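Local coordinates for protein endonuclease and methylase LlaGI (Lactococcus lactis, PDB 5FFJ) that recognises specific DNA sequences and combines methyltransferase, helicase-like ATPase and, in the full-length enzyme, nuclease functions in Type ISP restriction-modification, at residues A[1140-1145]-A[1198-1203]; A[1059-1064]-A[1165-1170]. All coordinates share one frame; numbering follows the deposited sequence.

Overall arrangement
Both contacts lie in the C-terminal specificity domain, with centres about 9 Å apart. Contact 1 joins strand 1141-1147 to the short, weakly bonded strand 1200-1201. Contact 2 sets loop 1059-1064 against the start of helix 1167-1170, on the bound DNA. The segment 1198-1203 links them through its backbone. Ser1201 O probably accepts from Ile1061 N at 3.1 Å, and Met1203 N probably donates to Ile1061 O at 2.9 Å. Met1203 then packs against both Arg1165 and the DNA. Contact 1 is a strand pairing beside the DNA-binding surface. Contact 2 brings Lys1166, and more weakly Arg1165, to a phosphate of chain B, with Arg1165 also bonded to an adenine base.

Contact 1: residues A[1140-1145]-A[1198-1203]; sequences DIMLAM and EYLSDM. With nucleotides of chain B.
Met1145 and Ser1201 pair as neighbours in parallel strands, and Met1145 supplies both backbone bonds. Its N donates to Leu1200 O at 2.5 Å, and its O accepts from Asp1202 N at 2.8 Å. Both polar groups of one residue thus bind the residues flanking Ser1201, the usual pattern of a parallel pair. The second bond is nearly straight, 172° at the hydrogen.

Leu1200 packs along Ala1144 and Met1142. Its CB lies against Ala1144 CB at 3.9 Å. CG stands anti to the backbone N (chi1 -172°), and the two methyls part beyond it. CD2 stays over Ala1144, 3.8 Å from its CB. CD1 meets the end of Met1142, 4.0 Å from its CE. The Met1142 chain bends at its last torsion (chi3 -69°), which brings the methyl to Leu1200; the two side chains cross at about a right angle.

Tyr1199 lies beside Leu1143, both pointing the same way. Leu1143 CB meets the ring obliquely, 3.6 Å from Tyr1199 CD2, and Leu1143 CD1 reaches Tyr1199 CE2. The Ser1201 hydroxyl bonds to Asn1182, and the Asp1202 carboxylate forms a salt bridge with Arg1147. Beyond the pairing, the Met1203 methyl group packs against the O4 and 5-methyl region of DT8 of chain B.

Strand 1141-1147 runs between strand 1150-1155, antiparallel to it, and the short, weakly bonded strand 1200-1201. Leu1200 also packs on Leu1154 of strand 1150-1155, while Ile1141 packs against helix 1074-1096.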
loop_
_atom_site.group_PDB
_atom_site.type_symbol
_atom_site.label_atom_id
_atom_site.label_comp_id
_atom_site.label_asym_id
_atom_site.label_seq_id
_atom_site.Cartn_x
_atom_site.Cartn_y
_atom_site.Cartn_z
ATOM N N ASP A 1140 26.562 27.126 -2.804
ATOM C CA ASP A 1140 26.093 26.078 -3.705
ATOM C C ASP A 1140 24.618 26.240 -4.070
ATOM O O ASP A 1140 24.127 25.583 -4.988
ATOM C CB ASP A 1140 26.326 24.700 -3.080
ATOM C CG ASP A 1140 27.773 24.257 -3.171
ATOM O OD1 ASP A 1140 28.647 25.114 -3.417
ATOM O OD2 ASP A 1140 28.035 23.049 -2.991
ATOM N N ILE A 1141 23.910 27.108 -3.354
ATOM C CA ILE A 1141 22.513 27.378 -3.673
ATOM C C ILE A 1141 22.420 28.251 -4.922
ATOM O O ILE A 1141 22.932 29.370 -4.943
ATOM C CB ILE A 1141 21.785 28.062 -2.507
ATOM C CG1 ILE A 1141 21.840 27.163 -1.268
ATOM C CG2 ILE A 1141 20.336 28.369 -2.892
ATOM C CD1 ILE A 1141 21.193 27.749 -0.033
ATOM N N MET A 1142 21.763 27.729 -5.955
ATOM C CA MET A 1142 21.692 28.401 -7.250
ATOM C C MET A 1142 20.321 28.253 -7.892
ATOM O O MET A 1142 19.459 27.534 -7.386
ATOM C CB MET A 1142 22.765 27.851 -8.188
ATOM C CG MET A 1142 22.774 26.337 -8.309
ATOM S SD MET A 1142 24.178 25.755 -9.280
ATOM C CE MET A 1142 23.731 26.330 -10.912
ATOM N N LEU A 1143 20.132 28.946 -9.010
ATOM C CA LEU A 1143 18.885 28.884 -9.756
ATOM C C LEU A 1143 18.926 27.761 -10.779
ATOM O O LEU A 1143 19.974 27.470 -11.357
ATOM C CB LEU A 1143 18.614 30.216 -10.456
ATOM C CG LEU A 1143 18.109 31.342 -9.558
ATOM C CD1 LEU A 1143 18.306 32.677 -10.242
ATOM C CD2 LEU A 1143 16.644 31.124 -9.216
ATOM N N ALA A 1144 17.776 27.136 -10.999
ATOM C CA ALA A 1144 17.672 26.046 -11.957
ATOM C C ALA A 1144 16.248 25.918 -12.486
ATOM O O ALA A 1144 15.290 26.265 -11.796
ATOM C CB ALA A 1144 18.116 24.741 -11.315
ATOM N N MET A 1145 16.122 25.431 -13.717
ATOM C CA MET A 1145 14.821 25.085 -14.278
ATOM C C MET A 1145 14.346 23.754 -13.722
ATOM O O MET A 1145 14.866 22.700 -14.088
ATOM C CB MET A 1145 14.884 25.008 -15.804
ATOM C CG MET A 1145 14.597 26.318 -16.515
ATOM S SD MET A 1145 12.923 26.913 -16.211
ATOM C CE MET A 1145 12.874 28.360 -17.260
ATOM N N GLU A 1198 18.256 28.975 -19.745
ATOM C CA GLU A 1198 19.417 29.796 -19.434
ATOM C C GLU A 1198 20.088 29.305 -18.152
ATOM O O GLU A 1198 21.142 29.807 -17.758
ATOM C CB GLU A 1198 18.992 31.256 -19.285
ATOM C CG GLU A 1198 20.105 32.261 -19.458
ATOM C CD GLU A 1198 19.610 33.689 -19.337
ATOM O OE1 GLU A 1198 18.401 33.879 -19.078
ATOM O OE2 GLU A 1198 20.427 34.620 -19.501
ATOM N N TYR A 1199 19.467 28.316 -17.517
ATOM C CA TYR A 1199 19.899 27.830 -16.212
ATOM C C TYR A 1199 20.063 26.314 -16.197
ATOM O O TYR A 1199 19.702 25.627 -17.153
ATOM C CB TYR A 1199 18.891 28.243 -15.137
ATOM C CG TYR A 1199 18.695 29.736 -15.012
ATOM C CD1 TYR A 1199 17.921 30.435 -15.930
ATOM C CD2 TYR A 1199 19.273 30.446 -13.968
ATOM C CE1 TYR A 1199 17.736 31.799 -15.818
ATOM C CE2 TYR A 1199 19.090 31.810 -13.846
ATOM C CZ TYR A 1199 18.322 32.482 -14.774
ATOM O OH TYR A 1199 18.138 33.839 -14.658
ATOM N N LEU A 1200 20.614 25.805 -15.100
ATOM C CA LEU A 1200 20.684 24.373 -14.856
ATOM C C LEU A 1200 19.276 23.785 -14.915
ATOM O O LEU A 1200 18.324 24.414 -14.455
ATOM C CB LEU A 1200 21.338 24.109 -13.498
ATOM C CG LEU A 1200 21.684 22.672 -13.118
ATOM C CD1 LEU A 1200 22.872 22.688 -12.179
ATOM C CD2 LEU A 1200 20.507 21.972 -12.460
ATOM N N SER A 1201 19.143 22.588 -15.482
ATOM C CA SER A 1201 17.825 22.000 -15.722
ATOM C C SER A 1201 17.641 20.657 -15.025
ATOM O O SER A 1201 18.522 19.796 -15.056
ATOM C CB SER A 1201 17.591 21.834 -17.226
ATOM O OG SER A 1201 17.518 23.096 -17.866
ATOM N N ASP A 1202 16.484 20.491 -14.392
ATOM C CA ASP A 1202 16.128 19.225 -13.768
ATOM C C ASP A 1202 15.926 18.184 -14.852
ATOM O O ASP A 1202 15.863 18.514 -16.037
ATOM C CB ASP A 1202 14.858 19.359 -12.925
ATOM C CG ASP A 1202 14.668 18.198 -11.958
ATOM O OD1 ASP A 1202 15.600 17.911 -11.177
ATOM O OD2 ASP A 1202 13.589 17.567 -11.983
ATOM N N MET A 1203 15.815 16.926 -14.447
ATOM C CA MET A 1203 15.552 15.858 -15.394
ATOM C C MET A 1203 14.115 15.935 -15.886
ATOM O O MET A 1203 13.800 15.469 -16.979
ATOM C CB MET A 1203 15.823 14.499 -14.749
ATOM C CG MET A 1203 15.708 13.308 -15.688
ATOM S SD MET A 1203 15.430 11.791 -14.773
ATOM C CE MET A 1203 16.953 10.931 -15.083
ATOM P P DT B 8 17.906 4.426 -21.666
ATOM O OP1 DT B 8 18.127 3.429 -22.737
ATOM O OP2 DT B 8 17.773 5.855 -22.028
ATOM O "O5'" DT B 8 16.603 4.016 -20.830
ATOM C "C5'" DT B 8 16.611 2.832 -20.021
ATOM C "C4'" DT B 8 15.366 2.752 -19.151
ATOM O "O4'" DT B 8 15.663 3.289 -17.821
ATOM C "C3'" DT B 8 14.177 3.567 -19.646
ATOM O "O3'" DT B 8 12.945 2.958 -19.260
ATOM C "C2'" DT B 8 14.407 4.891 -18.941
ATOM C "C1'" DT B 8 14.813 4.397 -17.563
ATOM N N1 DT B 8 15.541 5.403 -16.693
ATOM C C2 DT B 8 15.517 5.241 -15.324
ATOM O O2 DT B 8 14.938 4.326 -14.769
ATOM N N3 DT B 8 16.205 6.189 -14.621
ATOM C C4 DT B 8 16.895 7.263 -15.127
ATOM O O4 DT B 8 17.476 8.054 -14.399
ATOM C C5 DT B 8 16.878 7.388 -16.569
ATOM C C7 DT B 8 17.593 8.526 -17.249
ATOM C C6 DT B 8 16.210 6.463 -17.274
#

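Contact 2: residues A[1059-1064]-A[1165-1170]; sequences IGIVTN and RKTYQT. With nucleotides of chain C; nucleotides of chain B.
A DNA-binding surface of the specificity domain is built here, where Arg1165 reaches across the loop after strand 1058-1059 to Gly1060 and Ile1059. Arg1165 NE donates to Gly1060 O at 3.1 Å, almost straight at 172°. The carbonyl oxygen lies in the guanidinium plane, while the donor sits above the carbonyl plane. Ile1059 covers one face of the guanidinium, with CD1 over its centre and 3.3 Å from Arg1165 CZ. Ile1059 CG1 sits between its backbone N and carbonyl carbon (chi1 71°), and from there the chain runs out across the arginine. Val1062 CG2 approaches obliquely, 3.4 Å from Arg1165 NH2.

The in-plane bond and the covered face probably limit the turning of the group, which leaves NH1 toward the DNA. Arg1165 NH1 makes a weak, long bond of 3.5 Å to OP2 of DC6 of chain B, and also bonds N7 of an adenine base. A leucine in place of Arg1165 would probably cost Gly1060 O its bond from NE and the adenine N7 its bond from NH1, and take away the flat group under Ile1059.

Lys1166, at the N-cap of helix 1167-1170, sends NZ to OP1 of DC6 of chain B at 3.2 Å. On the next residue, Thr1167 CG2 meets Ile1061 CD1 at 4.0 Å; the Thr1167 hydroxyl bonds back to Val1164 O. At the far end of the loop, Asn1064 lies by the phosphate of DA17 of chain C. The phosphate contacts anchor the DNA backbone, and the NH1 bond to adenine N7 is consistent with sequence readout by a target recognition domain.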
loop_
_atom_site.group_PDB
_atom_site.type_symbol
_atom_site.label_atom_id
_atom_site.label_comp_id
_atom_site.label_asym_id
_atom_site.label_seq_id
_atom_site.Cartn_x
_atom_site.Cartn_y
_atom_site.Cartn_z
ATOM N N ILE A 1059 22.347 15.036 -19.447
ATOM C CA ILE A 1059 20.968 14.724 -19.113
ATOM C C ILE A 1059 20.629 15.367 -17.770
ATOM O O ILE A 1059 21.500 15.536 -16.919
ATOM C CB ILE A 1059 20.731 13.200 -19.101
ATOM C CG1 ILE A 1059 21.412 12.527 -17.912
ATOM C CG2 ILE A 1059 21.282 12.581 -20.379
ATOM C CD1 ILE A 1059 21.098 11.045 -17.833
ATOM N N GLY A 1060 19.366 15.745 -17.599
ATOM C CA GLY A 1060 18.961 16.599 -16.497
ATOM C C GLY A 1060 19.311 16.077 -15.120
ATOM O O GLY A 1060 19.410 14.870 -14.911
ATOM N N ILE A 1061 19.486 17.000 -14.180
ATOM C CA ILE A 1061 19.937 16.653 -12.841
ATOM C C ILE A 1061 18.862 15.850 -12.101
ATOM O O ILE A 1061 17.665 16.016 -12.346
ATOM C CB ILE A 1061 20.317 17.925 -12.037
ATOM C CG1 ILE A 1061 21.451 17.620 -11.060
ATOM C CG2 ILE A 1061 19.117 18.503 -11.298
ATOM C CD1 ILE A 1061 22.053 18.857 -10.434
ATOM N N VAL A 1062 19.304 14.967 -11.208
ATOM C CA VAL A 1062 18.399 14.200 -10.352
ATOM C C VAL A 1062 18.940 14.204 -8.922
ATOM O O VAL A 1062 19.905 13.504 -8.614
ATOM C CB VAL A 1062 18.234 12.739 -10.831
ATOM C CG1 VAL A 1062 16.917 12.154 -10.321
ATOM C CG2 VAL A 1062 18.312 12.652 -12.350
ATOM N N THR A 1063 18.325 15.004 -8.055
ATOM C CA THR A 1063 18.829 15.198 -6.697
ATOM C C THR A 1063 18.390 14.084 -5.748
ATOM O O THR A 1063 18.990 13.886 -4.689
ATOM C CB THR A 1063 18.352 16.528 -6.094
ATOM O OG1 THR A 1063 17.037 16.360 -5.549
ATOM C CG2 THR A 1063 18.339 17.645 -7.135
ATOM N N ASN A 1064 17.316 13.394 -6.128
ATOM C CA ASN A 1064 16.714 12.302 -5.352
ATOM C C ASN A 1064 16.087 12.762 -4.026
ATOM O O ASN A 1064 15.547 11.947 -3.279
ATOM C CB ASN A 1064 17.747 11.192 -5.084
ATOM C CG ASN A 1064 17.798 10.153 -6.204
ATOM O OD1 ASN A 1064 17.853 10.495 -7.387
ATOM N ND2 ASN A 1064 17.758 8.874 -5.829
ATOM N N ARG A 1165 25.256 15.011 -12.574
ATOM C CA ARG A 1165 25.474 14.944 -14.016
ATOM C C ARG A 1165 26.677 15.795 -14.433
ATOM O O ARG A 1165 27.659 15.895 -13.692
ATOM C CB ARG A 1165 24.209 15.394 -14.748
ATOM C CG ARG A 1165 22.931 14.744 -14.230
ATOM C CD ARG A 1165 22.956 13.244 -14.440
ATOM N NE ARG A 1165 21.620 12.676 -14.578
ATOM C CZ ARG A 1165 21.361 11.373 -14.585
ATOM N NH1 ARG A 1165 22.342 10.489 -14.453
ATOM N NH2 ARG A 1165 20.117 10.954 -14.721
ATOM N N LYS A 1166 26.597 16.405 -15.614
ATOM C CA LYS A 1166 27.671 17.251 -16.132
ATOM C C LYS A 1166 27.433 18.727 -15.823
ATOM O O LYS A 1166 27.994 19.603 -16.483
ATOM C CB LYS A 1166 27.811 17.084 -17.646
ATOM C CG LYS A 1166 28.026 15.661 -18.121
ATOM C CD LYS A 1166 28.287 15.636 -19.626
ATOM C CE LYS A 1166 28.291 14.221 -20.195
ATOM N NZ LYS A 1166 28.625 13.179 -19.181
ATOM N N THR A 1167 26.599 19.003 -14.826
ATOM C CA THR A 1167 26.223 20.378 -14.516
ATOM C C THR A 1167 27.423 21.220 -14.093
ATOM O O THR A 1167 27.446 22.430 -14.314
ATOM C CB THR A 1167 25.164 20.435 -13.407
ATOM O OG1 THR A 1167 25.654 19.769 -12.236
ATOM C CG2 THR A 1167 23.871 19.778 -13.873
ATOM N N TYR A 1168 28.421 20.585 -13.490
ATOM C CA TYR A 1168 29.620 21.304 -13.080
ATOM C C TYR A 1168 30.456 21.711 -14.292
ATOM O O TYR A 1168 31.239 22.660 -14.223
ATOM C CB TYR A 1168 30.453 20.461 -12.115
ATOM C CG TYR A 1168 29.959 20.533 -10.687
ATOM C CD1 TYR A 1168 30.239 21.636 -9.894
ATOM C CD2 TYR A 1168 29.212 19.501 -10.135
ATOM C CE1 TYR A 1168 29.789 21.713 -8.591
ATOM C CE2 TYR A 1168 28.756 19.570 -8.830
ATOM C CZ TYR A 1168 29.048 20.679 -8.063
ATOM O OH TYR A 1168 28.602 20.759 -6.763
ATOM N N GLN A 1169 30.277 21.000 -15.402
ATOM C CA GLN A 1169 30.946 21.353 -16.652
ATOM C C GLN A 1169 30.164 22.414 -17.427
ATOM O O GLN A 1169 30.758 23.231 -18.130
ATOM C CB GLN A 1169 31.142 20.116 -17.533
ATOM C CG GLN A 1169 32.306 19.227 -17.118
ATOM C CD GLN A 1169 32.094 18.572 -15.767
ATOM O OE1 GLN A 1169 32.692 18.971 -14.768
ATOM N NE2 GLN A 1169 31.246 17.550 -15.733
ATOM N N THR A 1170 28.838 22.399 -17.299
ATOM C CA THR A 1170 27.990 23.342 -18.026
ATOM C C THR A 1170 27.604 24.548 -17.174
ATOM O O THR A 1170 27.288 25.611 -17.709
ATOM C CB THR A 1170 26.699 22.671 -18.527
ATOM O OG1 THR A 1170 25.975 22.125 -17.419
ATOM C CG2 THR A 1170 27.021 21.569 -19.518
ATOM P P DG C 16 12.485 13.013 -4.808
ATOM O OP1 DG C 16 12.490 13.501 -3.413
ATOM O OP2 DG C 16 13.411 13.615 -5.796
ATOM O "O5'" DG C 16 12.733 11.432 -4.792
ATOM C "C5'" DG C 16 12.269 10.661 -5.888
ATOM C "C4'" DG C 16 12.731 9.218 -5.819
ATOM O "O4'" DG C 16 12.419 8.585 -7.084
ATOM C "C3'" DG C 16 14.227 9.005 -5.696
ATOM O "O3'" DG C 16 14.515 7.647 -5.397
ATOM C "C2'" DG C 16 14.653 9.344 -7.101
ATOM C "C1'" DG C 16 13.601 8.558 -7.882
ATOM N N9 DG C 16 13.292 9.085 -9.202
ATOM C C8 DG C 16 13.308 10.396 -9.615
ATOM N N7 DG C 16 12.976 10.544 -10.871
ATOM C C5 DG C 16 12.725 9.249 -11.309
ATOM C C6 DG C 16 12.326 8.772 -12.579
ATOM O O6 DG C 16 12.107 9.422 -13.611
ATOM N N1 DG C 16 12.184 7.385 -12.585
ATOM C C2 DG C 16 12.402 6.568 -11.500
ATOM N N2 DG C 16 12.217 5.255 -11.689
ATOM N N3 DG C 16 12.774 7.004 -10.312
ATOM C C4 DG C 16 12.915 8.347 -10.290
ATOM P P DC B 6 26.692 11.172 -15.776
ATOM O OP1 DC B 6 27.250 12.389 -16.410
ATOM O OP2 DC B 6 25.705 11.293 -14.680
ATOM O "O5'" DC B 6 26.055 10.257 -16.919
ATOM C "C5'" DC B 6 26.902 9.656 -17.902
ATOM C "C4'" DC B 6 26.355 8.305 -18.334
ATOM O "O4'" DC B 6 26.233 7.431 -17.168
ATOM C "C3'" DC B 6 24.964 8.354 -18.978
ATOM O "O3'" DC B 6 24.933 7.589 -20.188
ATOM C "C2'" DC B 6 24.052 7.777 -17.897
ATOM C "C1'" DC B 6 24.968 6.805 -17.180
ATOM N N1 DC B 6 24.546 6.498 -15.762
ATOM C C2 DC B 6 24.096 5.208 -15.416
ATOM O O2 DC B 6 24.053 4.326 -16.282
ATOM N N3 DC B 6 23.721 4.967 -14.131
ATOM C C4 DC B 6 23.781 5.941 -13.220
ATOM N N4 DC B 6 23.398 5.661 -11.965
ATOM C C5 DC B 6 24.228 7.251 -13.555
ATOM C C6 DC B 6 24.596 7.482 -14.820
ATOM P P DA C 17 15.232 7.210 -4.031
ATOM O OP1 DA C 17 14.307 7.571 -2.931
ATOM O OP2 DA C 17 16.619 7.728 -4.023
ATOM O "O5'" DA C 17 15.298 5.615 -4.163
ATOM C "C5'" DA C 17 14.086 4.876 -4.296
ATOM C "C4'" DA C 17 14.165 3.847 -5.413
ATOM O "O4'" DA C 17 14.343 4.522 -6.683
ATOM C "C3'" DA C 17 15.311 2.840 -5.304
ATOM O "O3'" DA C 17 14.838 1.536 -5.646
ATOM C "C2'" DA C 17 16.341 3.367 -6.296
ATOM C "C1'" DA C 17 15.457 3.983 -7.362
ATOM N N9 DA C 17 16.083 5.056 -8.108
ATOM C C8 DA C 17 16.761 6.126 -7.599
ATOM N N7 DA C 17 17.199 6.953 -8.512
ATOM C C5 DA C 17 16.767 6.391 -9.699
ATOM C C6 DA C 17 16.910 6.790 -11.031
ATOM N N6 DA C 17 17.560 7.897 -11.388
ATOM N N1 DA C 17 16.361 6.007 -11.983
ATOM C C2 DA C 17 15.713 4.898 -11.608
ATOM N N3 DA C 17 15.512 4.421 -10.383
ATOM C C4 DA C 17 16.072 5.225 -9.467
#